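Local structure of DNA photolyase (4U63) at residues N40-H49 / A112-R120. The protein probably repairs cyclobutane pyrimidine dimers in ultraviolet-damaged DNA with light, using a flavin cofactor and a methenyltetrahydrofolate antenna. Sequence-based numbering, arbitrary orientation.
With SO4 (sulfate ion), chain D; SO4 (sulfate ion), chain E.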
loop_
_atom_site.group_PDB
_atom_site.type_symbol
_atom_site.label_atom_id
_atom_site.label_comp_id
_atom_site.label_asym_id
_atom_site.label_seq_id
_atom_site.Cartn_x
_atom_site.Cartn_y
_atom_site.Cartn_z
ATOM N N ASN A 40 -7.600 2.754 17.924
ATOM C CA ASN A 40 -7.262 1.335 17.959
ATOM C C ASN A 40 -8.213 0.644 18.927
ATOM O O ASN A 40 -7.992 0.654 20.148
ATOM C CB ASN A 40 -5.788 1.168 18.353
ATOM C CG ASN A 40 -5.332 -0.275 18.328
ATOM O OD1 ASN A 40 -6.129 -1.190 18.505
ATOM N ND2 ASN A 40 -4.041 -0.488 18.116
ATOM N N LEU A 41 -9.283 0.058 18.382
ATOM C CA LEU A 41 -10.355 -0.522 19.216
ATOM C C LEU A 41 -9.894 -1.729 20.017
ATOM O O LEU A 41 -10.362 -1.946 21.129
ATOM C CB LEU A 41 -11.585 -0.884 18.369
ATOM C CG LEU A 41 -12.356 0.289 17.739
ATOM C CD1 LEU A 41 -13.510 -0.204 16.880
ATOM C CD2 LEU A 41 -12.875 1.249 18.801
ATOM N N ALA A 42 -8.968 -2.511 19.461
ATOM C CA ALA A 42 -8.418 -3.657 20.197
ATOM C C ALA A 42 -7.669 -3.189 21.437
ATOM O O ALA A 42 -7.889 -3.696 22.541
ATOM C CB ALA A 42 -7.503 -4.486 19.308
ATOM N N LEU A 43 -6.785 -2.215 21.256
ATOM C CA LEU A 43 -6.027 -1.660 22.387
ATOM C C LEU A 43 -6.962 -1.037 23.435
ATOM O O LEU A 43 -6.781 -1.244 24.634
ATOM C CB LEU A 43 -5.011 -0.637 21.902
ATOM C CG LEU A 43 -4.085 -0.045 22.963
ATOM C CD1 LEU A 43 -3.213 -1.102 23.614
ATOM C CD2 LEU A 43 -3.221 1.026 22.331
ATOM N N LEU A 44 -7.959 -0.286 22.979
ATOM C CA LEU A 44 -8.963 0.287 23.890
ATOM C C LEU A 44 -9.736 -0.788 24.645
ATOM O O LEU A 44 -10.020 -0.634 25.835
ATOM C CB LEU A 44 -9.913 1.217 23.135
ATOM C CG LEU A 44 -9.248 2.507 22.628
ATOM C CD1 LEU A 44 -10.179 3.256 21.689
ATOM C CD2 LEU A 44 -8.806 3.417 23.766
ATOM N N ALA A 45 -10.065 -1.883 23.959
ATOM C CA ALA A 45 -10.674 -3.041 24.616
ATOM C C ALA A 45 -9.776 -3.608 25.720
ATOM O O ALA A 45 -10.256 -3.965 26.802
ATOM C CB ALA A 45 -10.992 -4.123 23.596
ATOM N N ALA A 46 -8.474 -3.697 25.442
ATOM C CA ALA A 46 -7.508 -4.175 26.439
ATOM C C ALA A 46 -7.474 -3.251 27.668
ATOM O O ALA A 46 -7.389 -3.717 28.810
ATOM C CB ALA A 46 -6.123 -4.310 25.823
ATOM N N VAL A 47 -7.554 -1.945 27.435
ATOM C CA VAL A 47 -7.587 -0.976 28.537
ATOM C C VAL A 47 -8.881 -1.144 29.339
ATOM O O VAL A 47 -8.854 -1.157 30.570
ATOM C CB VAL A 47 -7.424 0.473 28.028
ATOM C CG1 VAL A 47 -7.660 1.491 29.145
ATOM C CG2 VAL A 47 -6.035 0.659 27.450
ATOM N N GLU A 48 -10.004 -1.304 28.640
ATOM C CA GLU A 48 -11.302 -1.482 29.300
ATOM C C GLU A 48 -11.342 -2.776 30.109
ATOM O O GLU A 48 -11.940 -2.831 31.188
ATOM C CB GLU A 48 -12.437 -1.466 28.270
ATOM C CG GLU A 48 -13.841 -1.560 28.860
ATOM C CD GLU A 48 -14.168 -0.444 29.843
ATOM O OE1 GLU A 48 -13.719 0.701 29.636
ATOM O OE2 GLU A 48 -14.889 -0.711 30.826
ATOM N N HIS A 49 -10.701 -3.811 29.572
ATOM C CA HIS A 49 -10.569 -5.108 30.238
ATOM C C HIS A 49 -9.933 -4.995 31.633
ATOM O O HIS A 49 -10.295 -5.733 32.548
ATOM C CB HIS A 49 -9.732 -6.022 29.336
ATOM C CG HIS A 49 -9.443 -7.371 29.907
ATOM N ND1 HIS A 49 -8.470 -7.588 30.859
ATOM C CD2 HIS A 49 -9.982 -8.583 29.635
ATOM C CE1 HIS A 49 -8.431 -8.875 31.156
ATOM N NE2 HIS A 49 -9.340 -9.498 30.430
ATOM N N ALA A 112 -2.933 -14.516 31.222
ATOM C CA ALA A 112 -3.920 -13.734 30.472
ATOM C C ALA A 112 -5.159 -14.567 30.189
ATOM O O ALA A 112 -5.057 -15.764 29.933
ATOM C CB ALA A 112 -3.326 -13.233 29.162
ATOM N N ASP A 113 -6.328 -13.941 30.252
ATOM C CA ASP A 113 -7.578 -14.641 29.941
ATOM C C ASP A 113 -8.177 -14.202 28.601
ATOM O O ASP A 113 -9.199 -14.733 28.185
ATOM C CB ASP A 113 -8.602 -14.480 31.079
ATOM C CG ASP A 113 -9.115 -13.058 31.233
ATOM O OD1 ASP A 113 -8.730 -12.172 30.432
ATOM O OD2 ASP A 113 -9.915 -12.837 32.176
ATOM N N THR A 114 -7.532 -13.238 27.936
ATOM C CA THR A 114 -8.057 -12.652 26.717
ATOM C C THR A 114 -6.943 -12.333 25.729
ATOM O O THR A 114 -5.850 -11.895 26.121
ATOM C CB THR A 114 -8.856 -11.354 27.035
ATOM O OG1 THR A 114 -9.909 -11.653 27.954
ATOM C CG2 THR A 114 -9.462 -10.715 25.777
ATOM N N VAL A 115 -7.230 -12.564 24.450
ATOM C CA VAL A 115 -6.398 -12.088 23.364
ATOM C C VAL A 115 -7.281 -11.213 22.492
ATOM O O VAL A 115 -8.383 -11.615 22.129
ATOM C CB VAL A 115 -5.823 -13.220 22.494
ATOM C CG1 VAL A 115 -4.926 -12.635 21.404
ATOM C CG2 VAL A 115 -5.050 -14.221 23.344
ATOM N N VAL A 116 -6.792 -10.017 22.171
ATOM C CA VAL A 116 -7.471 -9.143 21.238
ATOM C C VAL A 116 -6.584 -8.804 20.049
ATOM O O VAL A 116 -5.347 -8.794 20.147
ATOM C CB VAL A 116 -7.952 -7.832 21.903
ATOM C CG1 VAL A 116 -8.966 -8.138 22.996
ATOM C CG2 VAL A 116 -6.780 -7.019 22.453
ATOM N N TRP A 117 -7.233 -8.533 18.928
ATOM C CA TRP A 117 -6.566 -8.016 17.755
ATOM C C TRP A 117 -7.518 -7.219 16.873
ATOM O O TRP A 117 -8.737 -7.320 16.988
ATOM C CB TRP A 117 -5.902 -9.141 16.941
ATOM C CG TRP A 117 -6.815 -10.240 16.373
ATOM C CD1 TRP A 117 -7.737 -10.117 15.358
ATOM C CD2 TRP A 117 -6.830 -11.625 16.755
ATOM N NE1 TRP A 117 -8.332 -11.338 15.108
ATOM C CE2 TRP A 117 -7.796 -12.276 15.951
ATOM C CE3 TRP A 117 -6.129 -12.376 17.709
ATOM C CZ2 TRP A 117 -8.075 -13.646 16.071
ATOM C CZ3 TRP A 117 -6.404 -13.736 17.828
ATOM C CH2 TRP A 117 -7.372 -14.358 17.011
ATOM N N ASN A 118 -6.932 -6.413 16.003
ATOM C CA ASN A 118 -7.681 -5.728 14.976
ATOM C C ASN A 118 -7.785 -6.616 13.756
ATOM O O ASN A 118 -6.793 -7.210 13.315
ATOM C CB ASN A 118 -7.017 -4.404 14.643
ATOM C CG ASN A 118 -7.092 -3.440 15.802
ATOM O OD1 ASN A 118 -8.183 -3.162 16.305
ATOM N ND2 ASN A 118 -5.955 -2.946 16.250
ATOM N N ARG A 119 -8.997 -6.702 13.220
ATOM C CA ARG A 119 -9.266 -7.532 12.054
ATOM C C ARG A 119 -8.397 -7.099 10.885
ATOM O O ARG A 119 -8.084 -5.899 10.726
ATOM C CB ARG A 119 -10.735 -7.430 11.647
ATOM C CG ARG A 119 -11.674 -8.048 12.641
ATOM C CD ARG A 119 -13.109 -7.674 12.345
ATOM N NE ARG A 119 -13.959 -8.040 13.468
ATOM C CZ ARG A 119 -15.151 -7.511 13.728
ATOM N NH1 ARG A 119 -15.675 -6.561 12.946
ATOM N NH2 ARG A 119 -15.828 -7.936 14.790
ATOM N N ARG A 120 -7.984 -8.087 10.106
ATOM C CA ARG A 120 -7.285 -7.866 8.851
ATOM C C ARG A 120 -8.148 -8.522 7.810
ATOM O O ARG A 120 -8.652 -9.618 8.016
ATOM C CB ARG A 120 -5.861 -8.426 8.867
ATOM C CG ARG A 120 -5.739 -9.903 9.181
ATOM C CD ARG A 120 -4.289 -10.283 9.375
ATOM N NE ARG A 120 -4.143 -11.612 9.962
ATOM C CZ ARG A 120 -2.977 -12.206 10.216
ATOM N NH1 ARG A 120 -1.828 -11.598 9.932
ATOM N NH2 ARG A 120 -2.958 -13.419 10.761
HETATM S S SO4 D . -18.796 -5.815 15.109
HETATM O O1 SO4 D . -18.387 -7.225 15.250
HETATM O O2 SO4 D . -19.026 -5.234 16.446
HETATM O O3 SO4 D . -20.051 -5.758 14.334
HETATM O O4 SO4 D . -17.747 -5.045 14.405
HETATM S S SO4 E . -15.222 -11.356 17.200
HETATM O O1 SO4 E . -16.006 -12.578 17.458
HETATM O O2 SO4 E . -14.780 -10.733 18.459
HETATM O O3 SO4 E . -14.050 -11.743 16.387
HETATM O O4 SO4 E . -16.058 -10.381 16.470
HETATM O O HOH W 1 -9.239 -0.583 15.533
#
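The imidazole of His-49 and the carboxylate of Asp-113 stand almost perpendicular, 87° between their planes, with the acid at the ring's edge. There NE2 of His-49 donates to the syn lone pair of Asp-113 OD1 at 2.7 Å. Thr-114 OG1 gives the same oxygen a second bond from above the carboxylate plane, so two donors grip it; the acid would probably raise the histidine's proton affinity. With its CG anti to the backbone N (chi1 177°), His-49 reaches from the last turn of its helix to the start of the strand. The Arg-119 guanidinium meets two sulfates, probably from the crystallisation liquor, at its edge: NH1 and NH2 bond one, NH2 the other.

At the other end, Asn-40 is the N-cap. One face of its amide receives Leu-43 N, the capping bond, and the opposite face Asn-118 ND2, 2.9 Å from Asn-40 OD1 and nearly straight at 174°. An asparagine suits position 118 because its amide both donates and accepts: ND2 also binds Asp-34, while OD1 takes a weak bond from Ala-42 N and a water held by Leu-41 N. Between these polar ends, small Ala-42 lets the helix approach closely, its CB 3.7 Å from Trp-117 C, with Val-116 CG2 as apolar neighbour.

Helix 41-49 runs roughly antiparallel to strand 114-118, as in the alpha/beta domain of photolyases. It covers one face of the parallel sheet, Ala-46 also touching strand 27-31 and Ala-45 strand 142-146; Trp-117 leaves from the strand's other side and touches helix 123-138.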